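Local coordinates for uncharacterized protein (Bacteroides caccae, PDB 3NO2), which is of unknown function but folds as a six-bladed beta-propeller, with a sequence region related to the Mal s 1 allergen family, at residues A[81-86]-A[129-134]; A[99-104]-A[114-119]; A[135-140]-A[150-155]. One frame throughout, in Å; residues are numbered along the deposited sequence.

Interaction 1. Residues A[81-86]-A[129-134]; sequences TARILP and QINKNK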
# COMPACT_ATOMS: atom_id res chain seq x y z
N THR A 81 -1.10 -7.62 -1.82
CA THR A 81 -1.29 -7.14 -0.47
C THR A 81 -0.35 -7.83 0.47
O THR A 81 -0.17 -9.04 0.41
CB THR A 81 -2.73 -7.46 -0.00
OG1 THR A 81 -3.71 -6.76 -0.80
CG2 THR A 81 -2.98 -7.11 1.46
N ALA A 82 0.21 -7.06 1.40
CA ALA A 82 1.02 -7.60 2.50
C ALA A 82 1.09 -6.52 3.60
O ALA A 82 1.80 -5.54 3.43
CB ALA A 82 2.38 -8.00 2.02
N ARG A 83 0.37 -6.70 4.70
CA ARG A 83 0.37 -5.74 5.81
C ARG A 83 0.38 -6.50 7.13
O ARG A 83 0.09 -7.69 7.19
CB ARG A 83 -0.83 -4.79 5.74
CG ARG A 83 -2.16 -5.51 5.94
CD ARG A 83 -3.31 -4.57 6.07
NE ARG A 83 -3.57 -3.81 4.86
CZ ARG A 83 -3.34 -2.52 4.70
NH1 ARG A 83 -2.85 -1.79 5.68
NH2 ARG A 83 -3.67 -1.95 3.56
N ILE A 84 0.73 -5.79 8.19
CA ILE A 84 0.59 -6.27 9.56
C ILE A 84 -0.64 -5.63 10.17
O ILE A 84 -0.76 -4.38 10.18
CB ILE A 84 1.85 -5.99 10.37
CG1 ILE A 84 3.07 -6.67 9.74
CG2 ILE A 84 1.63 -6.38 11.85
CD1 ILE A 84 3.07 -8.21 9.75
N LEU A 85 -1.56 -6.46 10.61
CA LEU A 85 -2.79 -6.01 11.22
C LEU A 85 -2.52 -5.51 12.66
O LEU A 85 -1.49 -5.82 13.25
CB LEU A 85 -3.76 -7.17 11.30
CG LEU A 85 -4.24 -7.72 9.95
CD1 LEU A 85 -5.04 -8.98 10.18
CD2 LEU A 85 -5.04 -6.65 9.17
N PRO A 86 -3.44 -4.70 13.18
CA PRO A 86 -3.30 -4.29 14.61
C PRO A 86 -3.11 -5.42 15.60
O PRO A 86 -2.42 -5.20 16.61
CB PRO A 86 -4.61 -3.54 14.87
CG PRO A 86 -5.01 -3.00 13.50
CD PRO A 86 -4.54 -4.04 12.49
N GLN A 129 -3.62 -3.03 -2.43
CA GLN A 129 -3.58 -3.18 -0.98
C GLN A 129 -4.98 -3.28 -0.37
O GLN A 129 -5.67 -2.28 -0.18
CB GLN A 129 -2.86 -1.98 -0.34
CG GLN A 129 -1.48 -1.72 -0.89
CD GLN A 129 -0.65 -0.83 0.05
OE1 GLN A 129 -1.18 -0.12 0.91
NE2 GLN A 129 0.67 -0.83 -0.13
N ILE A 130 -5.39 -4.49 -0.05
CA ILE A 130 -6.57 -4.78 0.73
C ILE A 130 -6.30 -4.42 2.19
O ILE A 130 -5.16 -4.46 2.65
CB ILE A 130 -6.97 -6.25 0.54
CG1 ILE A 130 -7.43 -6.49 -0.89
CG2 ILE A 130 -8.04 -6.69 1.56
CD1 ILE A 130 -7.82 -7.97 -1.23
N ASN A 131 -7.33 -4.04 2.92
CA ASN A 131 -7.27 -3.71 4.33
C ASN A 131 -8.47 -4.39 5.05
O ASN A 131 -9.35 -4.94 4.42
CB ASN A 131 -7.22 -2.18 4.53
CG ASN A 131 -6.51 -1.77 5.79
OD1 ASN A 131 -6.26 -2.57 6.69
ND2 ASN A 131 -6.10 -0.51 5.82
N LYS A 132 -8.43 -4.37 6.37
CA LYS A 132 -9.43 -5.01 7.23
C LYS A 132 -10.04 -3.93 8.12
O LYS A 132 -9.29 -3.19 8.75
CB LYS A 132 -8.76 -6.10 8.03
CG LYS A 132 -9.75 -6.96 8.85
CD LYS A 132 -9.03 -8.10 9.58
CE LYS A 132 -10.01 -8.96 10.32
NZ LYS A 132 -9.31 -10.11 11.02
N ASN A 133 -11.37 -3.85 8.17
CA ASN A 133 -12.01 -2.77 8.92
C ASN A 133 -12.40 -3.28 10.32
O ASN A 133 -12.12 -4.41 10.69
CB ASN A 133 -13.18 -2.19 8.13
CG ASN A 133 -14.33 -3.15 7.93
OD1 ASN A 133 -14.49 -4.16 8.62
ND2 ASN A 133 -15.23 -2.79 6.98
N LYS A 134 -13.03 -2.40 11.09
CA LYS A 134 -13.28 -2.67 12.49
C LYS A 134 -14.29 -3.80 12.69
O LYS A 134 -14.24 -4.52 13.70
CB LYS A 134 -13.77 -1.39 13.18
CG LYS A 134 -13.82 -1.46 14.71
CD LYS A 134 -14.12 -0.10 15.30
CE LYS A 134 -14.68 -0.20 16.70
NZ LYS A 134 -15.46 1.02 17.06
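R83 reaches across from strand 78-84 and lays its guanidinium flat on the amide of N131. The two planes are only 7° apart. N131 CG sits over the centre of the group, 3.4 Å from R83 CZ. At its edge, R83 grips the carbonyl of I130 side-on, with two nitrogens on one oxygen. R83 NE to I130 O is 2.8 Å, on a lone pair in the carbonyl plane. R83 NH2 to I130 O is 3.1 Å and less straight, with the donor well above that plane. Stack and paired bonds together fix both the tilt and the rotation of the group. The side chain gets there with CG between the backbone N and the carbonyl carbon (chi1 66°) and a bend at chi3, which turns the charged end back along the strand.

T81 makes a straight bond at the start of the contact. I130 N donates to T81 OG1 over 2.9 Å at 175°. The same hydroxyl is also bonded to the carbonyl of R128. At the far end, L85 crosses the aliphatic part of K132, with L85 CD2 3.9 Å from K132 CB. The extended K132 chain carries its ammonium on to a salt bridge with E103.

The contact is buried and joins two successive blades of the propeller. Strand 78-84 is the first strand of its sheet and pairs antiparallel with strand 90-95. Strand 131-132 opens the next sheet and pairs with strand 138-142. N131 ND2 also bonds to S170 O, which belongs to strand 169-172 of the following sheet.

Interaction 2. Residues A[99-104]-A[114-119]; sequences STILEV and TEFETG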
# COMPACT_ATOMS: atom_id res chain seq x y z
N SER A 99 -9.93 -14.37 -6.30
CA SER A 99 -9.11 -13.54 -5.44
C SER A 99 -9.06 -14.17 -4.07
O SER A 99 -10.09 -14.69 -3.60
CB SER A 99 -9.67 -12.14 -5.32
OG SER A 99 -9.85 -11.48 -6.59
N THR A 100 -7.90 -14.14 -3.42
CA THR A 100 -7.77 -14.85 -2.13
C THR A 100 -7.06 -13.95 -1.12
O THR A 100 -6.03 -13.36 -1.42
CB THR A 100 -6.95 -16.12 -2.31
OG1 THR A 100 -7.59 -16.96 -3.30
CG2 THR A 100 -6.83 -16.90 -1.03
N ILE A 101 -7.63 -13.87 0.08
CA ILE A 101 -7.05 -13.19 1.24
C ILE A 101 -6.68 -14.25 2.27
O ILE A 101 -7.48 -15.18 2.53
CB ILE A 101 -8.08 -12.22 1.84
CG1 ILE A 101 -8.43 -11.11 0.86
CG2 ILE A 101 -7.61 -11.66 3.20
CD1 ILE A 101 -9.77 -10.39 1.19
N LEU A 102 -5.50 -14.15 2.84
CA LEU A 102 -5.04 -15.01 3.94
C LEU A 102 -4.59 -14.15 5.09
O LEU A 102 -3.88 -13.14 4.91
CB LEU A 102 -3.86 -15.87 3.49
CG LEU A 102 -4.05 -16.77 2.28
CD1 LEU A 102 -2.67 -17.37 1.88
CD2 LEU A 102 -5.13 -17.88 2.55
N GLU A 103 -4.97 -14.54 6.31
CA GLU A 103 -4.32 -14.03 7.52
C GLU A 103 -3.35 -15.09 7.97
O GLU A 103 -3.67 -16.29 7.92
CB GLU A 103 -5.36 -13.67 8.59
CG GLU A 103 -6.24 -12.55 8.13
CD GLU A 103 -7.23 -12.04 9.13
OE1 GLU A 103 -7.07 -12.32 10.34
OE2 GLU A 103 -8.16 -11.30 8.72
N VAL A 104 -2.17 -14.69 8.38
CA VAL A 104 -1.03 -15.60 8.55
C VAL A 104 -0.31 -15.21 9.84
O VAL A 104 -0.16 -14.02 10.14
CB VAL A 104 -0.04 -15.50 7.37
CG1 VAL A 104 1.13 -16.46 7.47
CG2 VAL A 104 -0.82 -15.72 6.02
N THR A 114 -10.17 -16.23 2.84
CA THR A 114 -11.35 -15.73 2.17
C THR A 114 -11.14 -15.74 0.68
O THR A 114 -10.09 -15.29 0.20
CB THR A 114 -11.64 -14.29 2.65
OG1 THR A 114 -11.89 -14.34 4.06
CG2 THR A 114 -12.83 -13.62 1.88
N GLU A 115 -12.08 -16.28 -0.07
CA GLU A 115 -12.07 -16.26 -1.52
C GLU A 115 -13.25 -15.45 -2.05
O GLU A 115 -14.37 -15.54 -1.51
CB GLU A 115 -12.16 -17.67 -2.08
CG GLU A 115 -10.94 -18.52 -1.79
CD GLU A 115 -11.04 -19.96 -2.31
OE1 GLU A 115 -12.17 -20.43 -2.52
OE2 GLU A 115 -10.01 -20.60 -2.49
N PHE A 116 -13.04 -14.67 -3.11
CA PHE A 116 -14.11 -13.93 -3.74
C PHE A 116 -13.76 -13.74 -5.20
O PHE A 116 -12.59 -13.71 -5.60
CB PHE A 116 -14.35 -12.60 -3.01
CG PHE A 116 -13.17 -11.63 -3.05
CD1 PHE A 116 -12.11 -11.78 -2.19
CD2 PHE A 116 -13.17 -10.56 -3.92
CE1 PHE A 116 -11.04 -10.91 -2.22
CE2 PHE A 116 -12.09 -9.69 -3.94
CZ PHE A 116 -11.04 -9.87 -3.09
N GLU A 117 -14.78 -13.59 -6.02
CA GLU A 117 -14.62 -13.30 -7.43
C GLU A 117 -15.07 -11.87 -7.73
O GLU A 117 -16.18 -11.42 -7.36
CB GLU A 117 -15.39 -14.31 -8.28
CG GLU A 117 -15.35 -14.04 -9.77
CD GLU A 117 -13.93 -13.92 -10.33
OE1 GLU A 117 -13.12 -14.76 -10.00
OE2 GLU A 117 -13.68 -12.93 -11.08
N THR A 118 -14.17 -11.13 -8.37
CA THR A 118 -14.40 -9.73 -8.68
C THR A 118 -15.12 -9.51 -9.99
O THR A 118 -15.64 -8.42 -10.21
CB THR A 118 -13.07 -8.95 -8.80
OG1 THR A 118 -12.24 -9.51 -9.83
CG2 THR A 118 -12.32 -8.93 -7.44
N GLY A 119 -15.06 -10.48 -10.86
CA GLY A 119 -15.59 -10.29 -12.23
C GLY A 119 -14.58 -9.63 -13.17
O GLY A 119 -14.86 -9.48 -14.38
O HOH W 1 -11.48 -12.05 -8.69
O HOH W 2 -7.62 -19.67 -3.27
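The ring of F116 carries S99 on one face. S99 CB lies 3.6 Å from the F116 ring centroid and 17° off the normal, a CH-pi contact shifted somewhat toward the rim. I101 reaches the same ring obliquely, with I101 CD1 3.7 Å from F116 CE1. F116 has its CG between the backbone N and the carbonyl carbon (chi1 63°), and this turns the ring back toward strand 99-104, so that one face meets S99 CB.

The backbones form an antiparallel pair. S99 with F116 and I101 with T114 are hydrogen-bonded pairs, and T100 with E115 between them is a non-hydrogen-bonded pair. I101 N to T114 O is 2.8 Å and nearly straight. The S99 N bond to F116 O is weak.

T100 and E115 occupy the other face of the sheet and lie side by side, pointing the same way. One water joins their ends, at 2.7 Å from T100 OG1 and donating to E115 OE2. A second water donates to S99 OG and accepts from T118 N. S99 OG is also bonded to Q126.

This is the outer hairpin of a four-stranded propeller blade. Strand 90-95 flanks strand 99-104 on the side away from strand 110-116, which ends the sheet. Residues I101, T114 and F116 face the next blade, where Y138 and V140 of strand 138-142 pack against them.

Interaction 3. Residues A[135-140]-A[150-155]; sequences KGNYLV and EIAPNG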
# COMPACT_ATOMS: atom_id res chain seq x y z
N LYS A 135 -15.22 -3.95 11.75
CA LYS A 135 -16.17 -5.06 11.79
C LYS A 135 -15.58 -6.41 11.38
O LYS A 135 -16.25 -7.45 11.45
CB LYS A 135 -17.39 -4.77 10.90
CG LYS A 135 -18.37 -3.77 11.51
CD LYS A 135 -19.51 -3.46 10.54
CE LYS A 135 -20.63 -2.66 11.20
NZ LYS A 135 -21.61 -3.53 11.90
N GLY A 136 -14.33 -6.42 10.92
CA GLY A 136 -13.64 -7.64 10.51
C GLY A 136 -13.85 -8.04 9.07
O GLY A 136 -13.43 -9.12 8.64
N ASN A 137 -14.41 -7.12 8.27
CA ASN A 137 -14.55 -7.32 6.84
C ASN A 137 -13.36 -6.68 6.10
O ASN A 137 -12.54 -5.99 6.69
CB ASN A 137 -15.84 -6.68 6.35
CG ASN A 137 -17.05 -7.24 7.09
OD1 ASN A 137 -17.14 -8.45 7.35
ND2 ASN A 137 -17.99 -6.34 7.43
N TYR A 138 -13.28 -6.99 4.81
CA TYR A 138 -12.14 -6.56 4.01
C TYR A 138 -12.53 -5.46 3.05
O TYR A 138 -13.56 -5.58 2.36
CB TYR A 138 -11.53 -7.75 3.26
CG TYR A 138 -11.10 -8.82 4.23
CD1 TYR A 138 -10.01 -8.62 5.06
CD2 TYR A 138 -11.75 -10.04 4.31
CE1 TYR A 138 -9.59 -9.62 5.96
CE2 TYR A 138 -11.36 -11.05 5.21
CZ TYR A 138 -10.27 -10.82 6.01
OH TYR A 138 -9.86 -11.82 6.91
N LEU A 139 -11.69 -4.44 2.96
CA LEU A 139 -11.90 -3.33 2.02
C LEU A 139 -10.98 -3.57 0.83
O LEU A 139 -9.73 -3.62 0.96
CB LEU A 139 -11.58 -1.99 2.66
CG LEU A 139 -12.49 -1.60 3.82
CD1 LEU A 139 -12.05 -0.26 4.44
CD2 LEU A 139 -13.95 -1.51 3.33
N VAL A 140 -11.60 -3.73 -0.34
CA VAL A 140 -10.91 -4.15 -1.54
C VAL A 140 -11.06 -3.05 -2.60
O VAL A 140 -12.14 -2.92 -3.23
CB VAL A 140 -11.47 -5.44 -2.09
CG1 VAL A 140 -10.67 -5.90 -3.33
CG2 VAL A 140 -11.53 -6.55 -0.98
N GLU A 150 -16.63 -3.93 -0.03
CA GLU A 150 -16.49 -4.47 1.32
C GLU A 150 -16.92 -5.93 1.24
O GLU A 150 -18.04 -6.25 0.83
CB GLU A 150 -17.33 -3.69 2.33
CG GLU A 150 -17.04 -4.10 3.78
CD GLU A 150 -17.82 -3.31 4.82
OE1 GLU A 150 -18.13 -2.13 4.55
OE2 GLU A 150 -18.13 -3.88 5.89
N ILE A 151 -15.99 -6.83 1.57
CA ILE A 151 -16.14 -8.28 1.40
C ILE A 151 -16.13 -8.94 2.80
O ILE A 151 -15.22 -8.72 3.60
CB ILE A 151 -14.98 -8.83 0.54
CG1 ILE A 151 -14.96 -8.21 -0.87
CG2 ILE A 151 -15.06 -10.40 0.44
CD1 ILE A 151 -16.16 -8.46 -1.64
N ALA A 152 -17.13 -9.75 3.10
CA ALA A 152 -17.16 -10.49 4.34
C ALA A 152 -16.12 -11.62 4.35
O ALA A 152 -15.66 -12.06 3.31
CB ALA A 152 -18.56 -11.08 4.51
N PRO A 153 -15.83 -12.16 5.54
CA PRO A 153 -14.88 -13.27 5.55
C PRO A 153 -15.28 -14.49 4.76
O PRO A 153 -14.39 -15.22 4.30
CB PRO A 153 -14.73 -13.61 7.02
CG PRO A 153 -15.02 -12.33 7.72
CD PRO A 153 -16.12 -11.66 6.88
N ASN A 154 -16.60 -14.71 4.53
CA ASN A 154 -17.00 -15.83 3.67
C ASN A 154 -16.99 -15.50 2.22
O ASN A 154 -17.34 -16.33 1.38
CB ASN A 154 -18.32 -16.42 4.11
CG ASN A 154 -19.50 -15.51 3.86
OD1 ASN A 154 -19.33 -14.36 3.46
ND2 ASN A 154 -20.73 -16.01 4.14
N GLY A 155 -16.60 -14.27 1.87
CA GLY A 155 -16.54 -13.85 0.48
C GLY A 155 -17.75 -13.05 -0.02
O GLY A 155 -17.73 -12.53 -1.14
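N137 and E150 approach each other obliquely, with the amide and carboxylate planes 37° apart. N137 ND2 donates to E150 OE2 over 2.9 Å. The acceptor uses its anti lone pair, the one away from the other oxygen, and lies 21° out of the amide plane. E150 has CG anti to the backbone N (chi1 -171°) and an extended chain beyond it, which carries the carboxylate alongside N137. E150 CG passes 3.8 Å from N137 CB on the way.

The amide oxygen of N137 faces the opposite way, toward the turn. N137 OD1 lies 3.4 Å from P153 CD. P153 CG rests against the carbonyl oxygen of G136. L139, on the same face of the sheet as E150, touches its aliphatic part through CD2.

Y138 and I151 form a hydrogen-bonded antiparallel pair, followed by the non-hydrogen-bonded pair L139 with E150. Y138 N to I151 O is 2.9 Å and I151 N to Y138 O is 2.8 Å, both close to straight. The Y138 ring extends past P153 CA, and its hydroxyl is hydrogen-bonded to E103. V140 and I151 also cross, with V140 CG2 3.8 Å from I151 CG1. Beyond this pairing the second segment folds into a type I beta turn from A152 to G155, closed by G155 N to A152 O.

The chemistry differs from one part of the contact to another. V140 and I151 are buried and meet through hydrocarbon alone. The E150 carboxylate, on a partly exposed residue, takes a bond from N137 and a weak one from N133. These two neutral amides would probably help to hold the carboxylate in its charged form. In the conformers given, K135 NZ stays 7.0 Å from E150 OE2, too far for a direct salt bridge.

Overall arrangement
From the N terminus, strand 78-84 supplies the first half of interaction 1. The chain then runs through strands 90-95, 99-104 and 110-116. Interaction 2 pairs the last two of these and closes a short hairpin. The chain returns at 129-134 to complete interaction 1, so interaction 2 falls within its long loop. Interaction 3 follows in series and closes the middle hairpin of the next blade. None of the loops cross. Interactions 2 and 3 each hold strands within one blade, while interaction 1 spans two blades. E103 is common ground for all three contacts, and a bond from T114 to P153 ties interaction 2 to interaction 3.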